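Long-range contacts in apical membrane antigen AMA1 (Toxoplasma gondii ME49, PDB 4YIV), which plays an important role in host cell invasion as a microneme protein of the moving junction, the ring formed between parasite apical tip and host cell membranes: residues N95-G100 / D192-C197; Y155-V160 / C168-V173; F238-K243 / S316-D321. All blocks are in the same frame, centred on the assembly; numbering follows the deposited sequence.

Interaction 1 of 3, residues N95-G100 / D192-C197; sequences NPLPGG and DLTWYC. With CD (cadmium ion), chain C.
Leu-97 sits with CD1 over one face of the Trp-195 indole, a CH-pi contact between two irregular loop segments of the PAN-like AMA1 fold. CD1 lies 3.8 Å from the centroid of the six-membered ring of Trp-195 and 11° off the ring normal, hence nearly centred. With CG anti to the carbonyl carbon (chi1 -68°), the Leu-97 branch extends over the indole, and CD1 also meets Thr-194 CG2 at 3.5 Å. Next to this packing the backbones are joined by one hydrogen bond, Leu-97 N to Thr-194 O at 2.8 Å, nearly straight with 167° at the hydrogen.

Tyr-196 is approached differently: Pro-96, which follows a cis peptide bond, crosses it at about a right angle, its CG 4.0 Å from Tyr-196 CB. Leu-97 O comes to the tyrosine's edge near the ring plane, and accepts a hydrogen bond from Gln-70. At the far end of the contact Asn-95 lays its CB against Leu-193 O at 3.3 Å, while its OD1 is hydrogen-bonded to Tyr-90 OH of helix 87-93. Asp-192, whose CB points away from the other loop, binds a cadmium ion through OD1 and OD2, with two further ligand atoms from elsewhere. The hydroxyl of Tyr-196 is tied to the other loop by a water lying in the ring plane, which donates to Pro-98 O and Gly-100 O and accepts from Tyr-196 OH at 2.7 Å.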
loop_
_atom_site.group_PDB
_atom_site.type_symbol
_atom_site.label_atom_id
_atom_site.label_comp_id
_atom_site.label_asym_id
_atom_site.label_seq_id
_atom_site.Cartn_x
_atom_site.Cartn_y
_atom_site.Cartn_z
ATOM N N ASN A 95 15.192 -21.631 -19.317
ATOM C CA ASN A 95 14.598 -20.291 -19.208
ATOM C C ASN A 95 13.067 -20.344 -19.191
ATOM O O ASN A 95 12.483 -21.183 -19.850
ATOM C CB ASN A 95 15.044 -19.399 -20.370
ATOM C CG ASN A 95 16.448 -18.917 -20.225
ATOM O OD1 ASN A 95 16.943 -18.714 -19.123
ATOM N ND2 ASN A 95 17.111 -18.730 -21.350
ATOM N N PRO A 96 12.400 -19.424 -18.463
ATOM C CA PRO A 96 12.942 -18.386 -17.585
ATOM C C PRO A 96 13.307 -18.951 -16.207
ATOM O O PRO A 96 13.055 -20.128 -15.910
ATOM C CB PRO A 96 11.779 -17.392 -17.487
ATOM C CG PRO A 96 10.575 -18.255 -17.468
ATOM C CD PRO A 96 10.922 -19.399 -18.450
ATOM N N LEU A 97 13.922 -18.113 -15.389
ATOM C CA LEU A 97 14.192 -18.456 -14.003
ATOM C C LEU A 97 12.937 -19.020 -13.373
ATOM O O LEU A 97 11.845 -18.470 -13.548
ATOM C CB LEU A 97 14.664 -17.224 -13.228
ATOM C CG LEU A 97 16.028 -16.685 -13.643
ATOM C CD1 LEU A 97 16.140 -15.232 -13.232
ATOM C CD2 LEU A 97 17.145 -17.515 -13.021
ATOM N N PRO A 98 13.063 -20.155 -12.674
ATOM C CA PRO A 98 11.912 -20.643 -11.932
ATOM C C PRO A 98 11.862 -19.971 -10.532
ATOM O O PRO A 98 12.594 -19.007 -10.270
ATOM C CB PRO A 98 12.183 -22.153 -11.836
ATOM C CG PRO A 98 13.700 -22.228 -11.747
ATOM C CD PRO A 98 14.239 -21.040 -12.532
ATOM N N GLY A 99 11.005 -20.473 -9.661
ATOM C CA GLY A 99 10.972 -20.011 -8.273
ATOM C C GLY A 99 10.290 -18.652 -8.133
ATOM O O GLY A 99 9.461 -18.256 -8.972
ATOM N N GLY A 100 10.627 -17.931 -7.061
ATOM C CA GLY A 100 10.022 -16.632 -6.813
ATOM C C GLY A 100 11.036 -15.625 -6.327
ATOM O O GLY A 100 12.197 -15.601 -6.784
ATOM N N ASP A 192 14.535 -17.247 -25.130
ATOM C CA ASP A 192 15.905 -16.825 -24.889
ATOM C C ASP A 192 16.132 -15.997 -23.633
ATOM O O ASP A 192 17.253 -15.777 -23.233
ATOM C CB ASP A 192 16.350 -15.909 -26.008
ATOM C CG ASP A 192 16.517 -16.611 -27.307
ATOM O OD1 ASP A 192 16.131 -17.780 -27.409
ATOM O OD2 ASP A 192 17.042 -15.965 -28.211
ATOM N N LEU A 193 15.066 -15.481 -23.054
ATOM C CA LEU A 193 15.205 -14.533 -21.957
ATOM C C LEU A 193 15.235 -15.182 -20.579
ATOM O O LEU A 193 14.479 -16.117 -20.284
ATOM C CB LEU A 193 14.064 -13.512 -22.006
ATOM C CG LEU A 193 14.036 -12.626 -23.247
ATOM C CD1 LEU A 193 12.826 -11.711 -23.204
ATOM C CD2 LEU A 193 15.308 -11.808 -23.364
ATOM N N THR A 194 16.095 -14.633 -19.723
ATOM C CA THR A 194 16.273 -15.148 -18.385
ATOM C C THR A 194 15.055 -14.852 -17.493
ATOM O O THR A 194 14.616 -15.714 -16.722
ATOM C CB THR A 194 17.565 -14.549 -17.733
ATOM O OG1 THR A 194 18.691 -14.915 -18.541
ATOM C CG2 THR A 194 17.763 -15.097 -16.339
ATOM N N TRP A 195 14.521 -13.642 -17.598
ATOM C CA TRP A 195 13.412 -13.225 -16.750
ATOM C C TRP A 195 12.051 -13.427 -17.403
ATOM O O TRP A 195 11.834 -13.125 -18.581
ATOM C CB TRP A 195 13.565 -11.758 -16.357
ATOM C CG TRP A 195 14.573 -11.569 -15.265
ATOM C CD1 TRP A 195 15.877 -11.169 -15.389
ATOM C CD2 TRP A 195 14.347 -11.800 -13.879
ATOM N NE1 TRP A 195 16.479 -11.142 -14.150
ATOM C CE2 TRP A 195 15.559 -11.533 -13.208
ATOM C CE3 TRP A 195 13.234 -12.220 -13.137
ATOM C CZ2 TRP A 195 15.687 -11.668 -11.832
ATOM C CZ3 TRP A 195 13.371 -12.362 -11.758
ATOM C CH2 TRP A 195 14.583 -12.078 -11.126
ATOM N N TYR A 196 11.142 -13.911 -16.575
ATOM C CA TYR A 196 9.708 -13.834 -16.801
ATOM C C TYR A 196 9.234 -12.419 -16.467
ATOM O O TYR A 196 9.863 -11.692 -15.690
ATOM C CB TYR A 196 8.968 -14.874 -15.949
ATOM C CG TYR A 196 9.407 -14.824 -14.486
ATOM C CD1 TYR A 196 8.885 -13.870 -13.610
ATOM C CD2 TYR A 196 10.392 -15.682 -14.014
ATOM C CE1 TYR A 196 9.319 -13.804 -12.284
ATOM C CE2 TYR A 196 10.835 -15.639 -12.681
ATOM C CZ TYR A 196 10.302 -14.688 -11.819
ATOM O OH TYR A 196 10.776 -14.652 -10.508
ATOM N N CYS A 197 8.116 -12.046 -17.068
ATOM C CA CYS A 197 7.494 -10.771 -16.821
ATOM C C CYS A 197 6.704 -10.877 -15.517
ATOM O O CYS A 197 6.310 -11.968 -15.097
ATOM C CB CYS A 197 6.574 -10.381 -17.980
ATOM S SG CYS A 197 7.484 -10.008 -19.556
HETATM CD CD CD C . 16.673 -17.610 -30.067
HETATM O O HOH W 1 19.415 -16.343 -21.362
HETATM O O HOH W 2 12.579 -16.348 -9.447
#

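Interaction 2 of 3, residues Y155-V160 / C168-V173; sequences YRYPFV and CHILYV. With GOL (glycerol), chain K.
Tyr-157 and Val-160 bury the most surface on the 155-160 side, and Leu-171 does so on the other. Tyr-157 crosses Ile-170 at about a right angle, with CB 3.6 Å from Ile-170 CG2. The side chains of Tyr-157 and Tyr-172 run alongside each other, pointing the same way; their ring centroids are 5.6 Å apart and the planes inclined at 40°, an oblique aromatic pair. Leu-171 O lies 3.3 Å from Tyr-157 CB and 3.4 Å from its ring atom CD1; with CG beside the backbone N (chi1 -56°) the ring is carried on toward Tyr-172. A glycerol, probably from the crystallisation liquor, has C3 at the edge of the same ring.

Val-160 turns CG2 to Leu-171 CD1 at 3.9 Å, the two side chains crossing at a slant, and both rest on Tyr-212 of strand 210-213. The backbone fixes this register. Val-160 and His-169 form a hydrogen-bonded pair, with N to O distances of 2.8 Å in both directions, whereas Phe-159 and Ile-170 form the adjoining non-hydrogen-bonded pair. Beyond the strand ends, Leu-171 N donates to Pro-158 O at 2.9 Å, almost straight at 176°. The His-169 ring has Val-160 O at its edge, and its ND1 is hydrogen-bonded to Asn-102 OD1. Antiparallel pairing across a short connection identifies a beta hairpin, strands 159-162 and 167-170, within the five-stranded antiparallel sheet of this PAN-like domain.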
loop_
_atom_site.group_PDB
_atom_site.type_symbol
_atom_site.label_atom_id
_atom_site.label_comp_id
_atom_site.label_asym_id
_atom_site.label_seq_id
_atom_site.Cartn_x
_atom_site.Cartn_y
_atom_site.Cartn_z
ATOM N N TYR A 155 21.782 -1.571 1.882
ATOM C CA TYR A 155 20.630 -1.942 1.048
ATOM C C TYR A 155 19.713 -2.804 1.901
ATOM O O TYR A 155 20.164 -3.805 2.461
ATOM C CB TYR A 155 21.046 -2.729 -0.202
ATOM C CG TYR A 155 19.892 -2.854 -1.189
ATOM C CD1 TYR A 155 18.865 -3.778 -0.984
ATOM C CD2 TYR A 155 19.791 -1.998 -2.272
ATOM C CE1 TYR A 155 17.796 -3.869 -1.860
ATOM C CE2 TYR A 155 18.729 -2.077 -3.151
ATOM C CZ TYR A 155 17.718 -3.014 -2.920
ATOM O OH TYR A 155 16.626 -3.121 -3.746
ATOM N N ARG A 156 18.444 -2.434 1.994
ATOM C CA ARG A 156 17.477 -3.232 2.731
ATOM C C ARG A 156 16.370 -3.762 1.803
ATOM O O ARG A 156 15.769 -3.007 1.024
ATOM C CB ARG A 156 16.870 -2.400 3.867
ATOM C CG ARG A 156 17.861 -1.968 4.884
ATOM C CD ARG A 156 17.195 -1.038 5.863
ATOM N NE ARG A 156 18.052 -0.729 6.998
ATOM C CZ ARG A 156 18.978 0.229 7.025
ATOM N NH1 ARG A 156 19.201 1.012 5.961
ATOM N NH2 ARG A 156 19.681 0.402 8.135
ATOM N N TYR A 157 16.124 -5.067 1.874
ATOM C CA TYR A 157 15.108 -5.702 1.049
ATOM C C TYR A 157 13.707 -5.367 1.524
ATOM O O TYR A 157 13.490 -5.191 2.742
ATOM C CB TYR A 157 15.265 -7.220 1.078
ATOM C CG TYR A 157 16.614 -7.708 0.677
ATOM C CD1 TYR A 157 17.038 -7.676 -0.659
ATOM C CD2 TYR A 157 17.464 -8.228 1.630
ATOM C CE1 TYR A 157 18.300 -8.145 -1.003
ATOM C CE2 TYR A 157 18.700 -8.701 1.302
ATOM C CZ TYR A 157 19.123 -8.666 -0.012
ATOM O OH TYR A 157 20.387 -9.155 -0.306
ATOM N N PRO A 158 12.744 -5.317 0.583
ATOM C CA PRO A 158 11.342 -5.178 0.972
ATOM C C PRO A 158 10.805 -6.482 1.581
ATOM O O PRO A 158 11.475 -7.533 1.551
ATOM C CB PRO A 158 10.655 -4.798 -0.342
ATOM C CG PRO A 158 11.472 -5.522 -1.391
ATOM C CD PRO A 158 12.899 -5.427 -0.887
ATOM N N PHE A 159 9.636 -6.404 2.197
ATOM C CA PHE A 159 9.071 -7.560 2.866
ATOM C C PHE A 159 7.645 -7.798 2.410
ATOM O O PHE A 159 6.984 -6.894 1.908
ATOM C CB PHE A 159 9.075 -7.395 4.424
ATOM C CG PHE A 159 8.115 -6.364 4.922
ATOM C CD1 PHE A 159 8.499 -5.046 5.021
ATOM C CD2 PHE A 159 6.806 -6.703 5.267
ATOM C CE1 PHE A 159 7.621 -4.067 5.458
ATOM C CE2 PHE A 159 5.913 -5.722 5.712
ATOM C CZ PHE A 159 6.338 -4.385 5.809
ATOM N N VAL A 160 7.171 -9.018 2.663
ATOM C CA VAL A 160 5.745 -9.302 2.610
ATOM C C VAL A 160 5.371 -9.985 3.922
ATOM O O VAL A 160 5.968 -11.007 4.316
ATOM C CB VAL A 160 5.344 -10.202 1.386
ATOM C CG1 VAL A 160 3.895 -10.663 1.512
ATOM C CG2 VAL A 160 5.547 -9.437 0.065
ATOM N N CYS A 168 6.924 -13.775 7.980
ATOM C CA CYS A 168 7.563 -12.567 7.472
ATOM C C CYS A 168 8.543 -12.946 6.353
ATOM O O CYS A 168 9.570 -13.592 6.589
ATOM C CB CYS A 168 8.278 -11.841 8.609
ATOM S SG CYS A 168 8.894 -10.184 8.151
ATOM N N HIS A 169 8.177 -12.595 5.129
ATOM C CA HIS A 169 9.029 -12.810 3.956
ATOM C C HIS A 169 9.905 -11.630 3.673
ATOM O O HIS A 169 9.399 -10.531 3.532
ATOM C CB HIS A 169 8.182 -13.043 2.695
ATOM C CG HIS A 169 7.364 -14.295 2.745
ATOM N ND1 HIS A 169 7.835 -15.502 2.272
ATOM C CD2 HIS A 169 6.117 -14.529 3.209
ATOM C CE1 HIS A 169 6.914 -16.429 2.458
ATOM N NE2 HIS A 169 5.868 -15.868 3.028
ATOM N N ILE A 170 11.190 -11.901 3.498
ATOM C CA ILE A 170 12.164 -10.938 3.017
ATOM C C ILE A 170 12.370 -11.246 1.552
ATOM O O ILE A 170 12.708 -12.372 1.219
ATOM C CB ILE A 170 13.516 -11.043 3.756
ATOM C CG1 ILE A 170 13.351 -10.822 5.257
ATOM C CG2 ILE A 170 14.512 -10.030 3.167
ATOM C CD1 ILE A 170 12.681 -9.563 5.620
ATOM N N LEU A 171 12.153 -10.263 0.684
ATOM C CA LEU A 171 12.267 -10.491 -0.753
ATOM C C LEU A 171 13.629 -10.079 -1.292
ATOM O O LEU A 171 13.940 -8.901 -1.398
ATOM C CB LEU A 171 11.182 -9.719 -1.506
ATOM C CG LEU A 171 9.736 -10.006 -1.112
ATOM C CD1 LEU A 171 8.814 -9.310 -2.081
ATOM C CD2 LEU A 171 9.425 -11.521 -1.043
ATOM N N TYR A 172 14.430 -11.066 -1.634
ATOM C CA TYR A 172 15.701 -10.839 -2.297
ATOM C C TYR A 172 15.532 -10.119 -3.644
ATOM O O TYR A 172 16.382 -9.328 -4.031
ATOM C CB TYR A 172 16.398 -12.162 -2.487
ATOM C CG TYR A 172 17.765 -12.046 -3.133
ATOM C CD1 TYR A 172 18.870 -11.642 -2.395
ATOM C CD2 TYR A 172 17.938 -12.316 -4.479
ATOM C CE1 TYR A 172 20.104 -11.535 -2.967
ATOM C CE2 TYR A 172 19.182 -12.211 -5.074
ATOM C CZ TYR A 172 20.263 -11.819 -4.304
ATOM O OH TYR A 172 21.509 -11.698 -4.868
ATOM N N VAL A 173 14.434 -10.394 -4.347
ATOM C CA VAL A 173 14.100 -9.662 -5.571
ATOM C C VAL A 173 13.240 -8.468 -5.186
ATOM O O VAL A 173 12.124 -8.639 -4.731
ATOM C CB VAL A 173 13.365 -10.549 -6.588
ATOM C CG1 VAL A 173 12.992 -9.769 -7.838
ATOM C CG2 VAL A 173 14.219 -11.714 -6.987
HETATM C C1 GOL K . 20.421 -6.298 -5.126
HETATM O O1 GOL K . 20.785 -6.309 -3.756
HETATM C C2 GOL K . 18.972 -5.886 -5.266
HETATM O O2 GOL K . 18.677 -5.855 -6.661
HETATM C C3 GOL K . 18.152 -6.962 -4.581
HETATM O O3 GOL K . 16.848 -6.508 -4.310
#

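Interaction 3 of 3, residues F238-K243 / S316-D321; sequences FGVWKK and SDQVPD. With NAG (2-acetamido-2-deoxy-beta-D-glucopyranose), chain B.
Asp-321 reaches across to the backbone of strand 236-242: its OD1 accepts from Trp-241 N at 2.6 Å, using the syn lone pair, on the side of the other carboxylate oxygen. The N-H...O angle of 143° shows that this short bond is bent. CG of Asp-321 stands between its own backbone N and carbonyl carbon (chi1 66°), a rotation that brings the carboxylate back to the strand. The same residue donates from its backbone, Asp-321 N to Gly-239 O at 3.1 Å, so its main chain and side chain grip the strand on both sides of Val-240. Gly-239 O also receives a CA-H...O contact from Pro-320.

Beside these polar links, Pro-320 places CG over one face of the Phe-238 ring, 3.9 Å from the centroid and 22° off the normal, displaced toward the rim. Val-240 adds a looser touch, CG1 to Gln-318 CB at 3.9 Å. The approach of Gln-318 is prepared by an ST turn, in which Ser-316 OG accepts from Gln-318 N at 2.9 Å. Next to it Val-319 faces the other way and packs CG1 against the methyl C8 of an N-linked NAG at 3.4 Å.

Farther out, Phe-27 meets the Phe-238 ring edge-to-face, and Tyr-249 packs on both Phe-238 and Pro-320. The surrounding sheets are consistent with a second PAN-like domain of the ectodomain. The 316-321 segment leads from strand 311-316 of a five-stranded antiparallel sheet into strand 322-326, which pairs with strand 236-242; the latter lies between 322-326 and 245-248 in a three-stranded antiparallel sheet.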
loop_
_atom_site.group_PDB
_atom_site.type_symbol
_atom_site.label_atom_id
_atom_site.label_comp_id
_atom_site.label_asym_id
_atom_site.label_seq_id
_atom_site.Cartn_x
_atom_site.Cartn_y
_atom_site.Cartn_z
ATOM N N PHE A 238 -14.011 11.184 0.108
ATOM C CA PHE A 238 -12.873 12.062 0.195
ATOM C C PHE A 238 -13.231 13.375 -0.500
ATOM O O PHE A 238 -13.975 13.377 -1.481
ATOM C CB PHE A 238 -11.633 11.452 -0.485
ATOM C CG PHE A 238 -10.943 10.378 0.294
ATOM C CD1 PHE A 238 -10.874 10.407 1.677
ATOM C CD2 PHE A 238 -10.316 9.337 -0.384
ATOM C CE1 PHE A 238 -10.193 9.422 2.368
ATOM C CE2 PHE A 238 -9.636 8.332 0.313
ATOM C CZ PHE A 238 -9.567 8.377 1.675
ATOM N N GLY A 239 -12.688 14.471 0.004
ATOM C CA GLY A 239 -12.910 15.768 -0.599
ATOM C C GLY A 239 -11.818 16.766 -0.297
ATOM O O GLY A 239 -10.894 16.497 0.478
ATOM N N VAL A 240 -11.940 17.941 -0.917
ATOM C CA VAL A 240 -10.998 19.036 -0.721
ATOM C C VAL A 240 -11.739 20.322 -0.330
ATOM O O VAL A 240 -12.783 20.649 -0.895
ATOM C CB VAL A 240 -10.171 19.310 -1.988
ATOM C CG1 VAL A 240 -9.383 18.057 -2.378
ATOM C CG2 VAL A 240 -11.081 19.723 -3.119
ATOM N N TRP A 241 -11.179 21.045 0.626
ATOM C CA TRP A 241 -11.819 22.258 1.125
ATOM C C TRP A 241 -11.589 23.401 0.142
ATOM O O TRP A 241 -10.453 23.834 -0.065
ATOM C CB TRP A 241 -11.274 22.623 2.507
ATOM C CG TRP A 241 -12.085 23.698 3.201
ATOM C CD1 TRP A 241 -11.730 25.011 3.390
ATOM C CD2 TRP A 241 -13.386 23.548 3.783
ATOM N NE1 TRP A 241 -12.730 25.679 4.053
ATOM C CE2 TRP A 241 -13.758 24.806 4.305
ATOM C CE3 TRP A 241 -14.274 22.473 3.917
ATOM C CZ2 TRP A 241 -14.972 25.012 4.954
ATOM C CZ3 TRP A 241 -15.484 22.680 4.560
ATOM C CH2 TRP A 241 -15.821 23.940 5.069
ATOM N N LYS A 242 -12.675 23.874 -0.468
ATOM C CA LYS A 242 -12.610 24.963 -1.436
ATOM C C LYS A 242 -13.844 25.863 -1.348
ATOM O O LYS A 242 -14.973 25.374 -1.212
ATOM C CB LYS A 242 -12.463 24.401 -2.854
ATOM C CG LYS A 242 -11.001 24.181 -3.290
ATOM C CD LYS A 242 -10.868 23.336 -4.570
ATOM C CE LYS A 242 -11.786 23.798 -5.720
ATOM N NZ LYS A 242 -11.548 25.191 -6.207
ATOM N N LYS A 243 -13.618 27.178 -1.415
ATOM C CA LYS A 243 -14.713 28.154 -1.351
ATOM C C LYS A 243 -15.595 27.908 -0.130
ATOM O O LYS A 243 -16.820 27.770 -0.242
ATOM C CB LYS A 243 -15.549 28.091 -2.630
ATOM C CG LYS A 243 -14.755 28.392 -3.902
ATOM C CD LYS A 243 -15.549 28.058 -5.183
ATOM C CE LYS A 243 -15.600 26.543 -5.470
ATOM N NZ LYS A 243 -16.587 26.153 -6.535
ATOM N N SER A 316 -8.826 10.508 -7.833
ATOM C CA SER A 316 -8.152 11.815 -7.815
ATOM C C SER A 316 -6.738 11.706 -7.252
ATOM O O SER A 316 -6.452 10.777 -6.490
ATOM C CB SER A 316 -8.972 12.793 -6.981
ATOM O OG SER A 316 -8.285 14.005 -6.814
ATOM N N ASP A 317 -5.853 12.637 -7.627
ATOM C CA ASP A 317 -4.531 12.753 -7.024
ATOM C C ASP A 317 -4.492 13.839 -5.956
ATOM O O ASP A 317 -3.432 14.144 -5.411
ATOM C CB ASP A 317 -3.453 13.023 -8.086
ATOM C CG ASP A 317 -3.665 14.342 -8.842
ATOM O OD1 ASP A 317 -4.615 15.080 -8.515
ATOM O OD2 ASP A 317 -2.857 14.644 -9.762
ATOM N N GLN A 318 -5.649 14.416 -5.651
ATOM C CA GLN A 318 -5.741 15.424 -4.588
ATOM C C GLN A 318 -5.824 14.798 -3.193
ATOM O O GLN A 318 -6.785 14.080 -2.870
ATOM C CB GLN A 318 -6.965 16.321 -4.831
ATOM C CG GLN A 318 -6.885 17.156 -6.116
ATOM C CD GLN A 318 -5.818 18.247 -6.037
ATOM O OE1 GLN A 318 -4.952 18.343 -6.911
ATOM N NE2 GLN A 318 -5.877 19.076 -4.982
ATOM N N VAL A 319 -4.804 15.040 -2.381
ATOM C CA VAL A 319 -4.801 14.573 -1.001
ATOM C C VAL A 319 -6.050 15.121 -0.310
ATOM O O VAL A 319 -6.302 16.328 -0.342
ATOM C CB VAL A 319 -3.535 15.012 -0.265
ATOM C CG1 VAL A 319 -3.613 14.654 1.217
ATOM C CG2 VAL A 319 -2.311 14.364 -0.892
ATOM N N PRO A 320 -6.862 14.243 0.294
ATOM C CA PRO A 320 -8.056 14.801 0.936
ATOM C C PRO A 320 -7.741 15.640 2.192
ATOM O O PRO A 320 -6.815 15.357 2.974
ATOM C CB PRO A 320 -8.877 13.551 1.291
ATOM C CG PRO A 320 -7.938 12.452 1.324
ATOM C CD PRO A 320 -6.823 12.771 0.368
ATOM N N ASP A 321 -8.514 16.707 2.374
ATOM C CA ASP A 321 -8.378 17.508 3.588
ATOM C C ASP A 321 -9.743 17.757 4.214
ATOM O O ASP A 321 -9.857 18.490 5.189
ATOM C CB ASP A 321 -7.618 18.828 3.307
ATOM C CG ASP A 321 -8.363 19.782 2.395
ATOM O OD1 ASP A 321 -9.561 19.579 2.097
ATOM O OD2 ASP A 321 -7.717 20.761 1.973
HETATM C C1 NAG B . 0.281 16.675 2.244
HETATM C C2 NAG B . -0.182 18.128 2.298
HETATM C C3 NAG B . 0.726 19.031 1.476
HETATM C C4 NAG B . 2.175 18.813 1.883
HETATM C C5 NAG B . 2.529 17.336 1.779
HETATM C C6 NAG B . 3.974 17.093 2.200
HETATM C C7 NAG B . -2.583 17.967 2.612
HETATM C C8 NAG B . -3.928 17.981 1.949
HETATM N N2 NAG B . -1.548 18.233 1.821
HETATM O O3 NAG B . 0.366 20.400 1.692
HETATM O O4 NAG B . 3.033 19.575 1.027
HETATM O O5 NAG B . 1.659 16.560 2.603
HETATM O O6 NAG B . 4.116 17.364 3.598
HETATM O O7 NAG B . -2.447 17.728 3.801
#

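Along the chain, interaction 2 falls within the sequence span enclosed by interaction 1, and interaction 3 follows both. Interactions 1 and 2 have centres about 19 Å apart and touch by packing of Trp-195 CH2 on Val-173 CG2 at 4.2 Å, which joins the irregular loops to the chain just after strand 167-170 of the sheet 61-62, 210-213, 159-162, 167-170, 116-117. Interaction 3 lies on the opposite side of the chain's centre, with its centre about 43 Å from that of interaction 1 and about 34 Å from that of interaction 2. It belongs to separate sheets, one of which repeats the 1-5-3-4-2 strand order, consistent with two PAN-like domains side by side in the ectodomain.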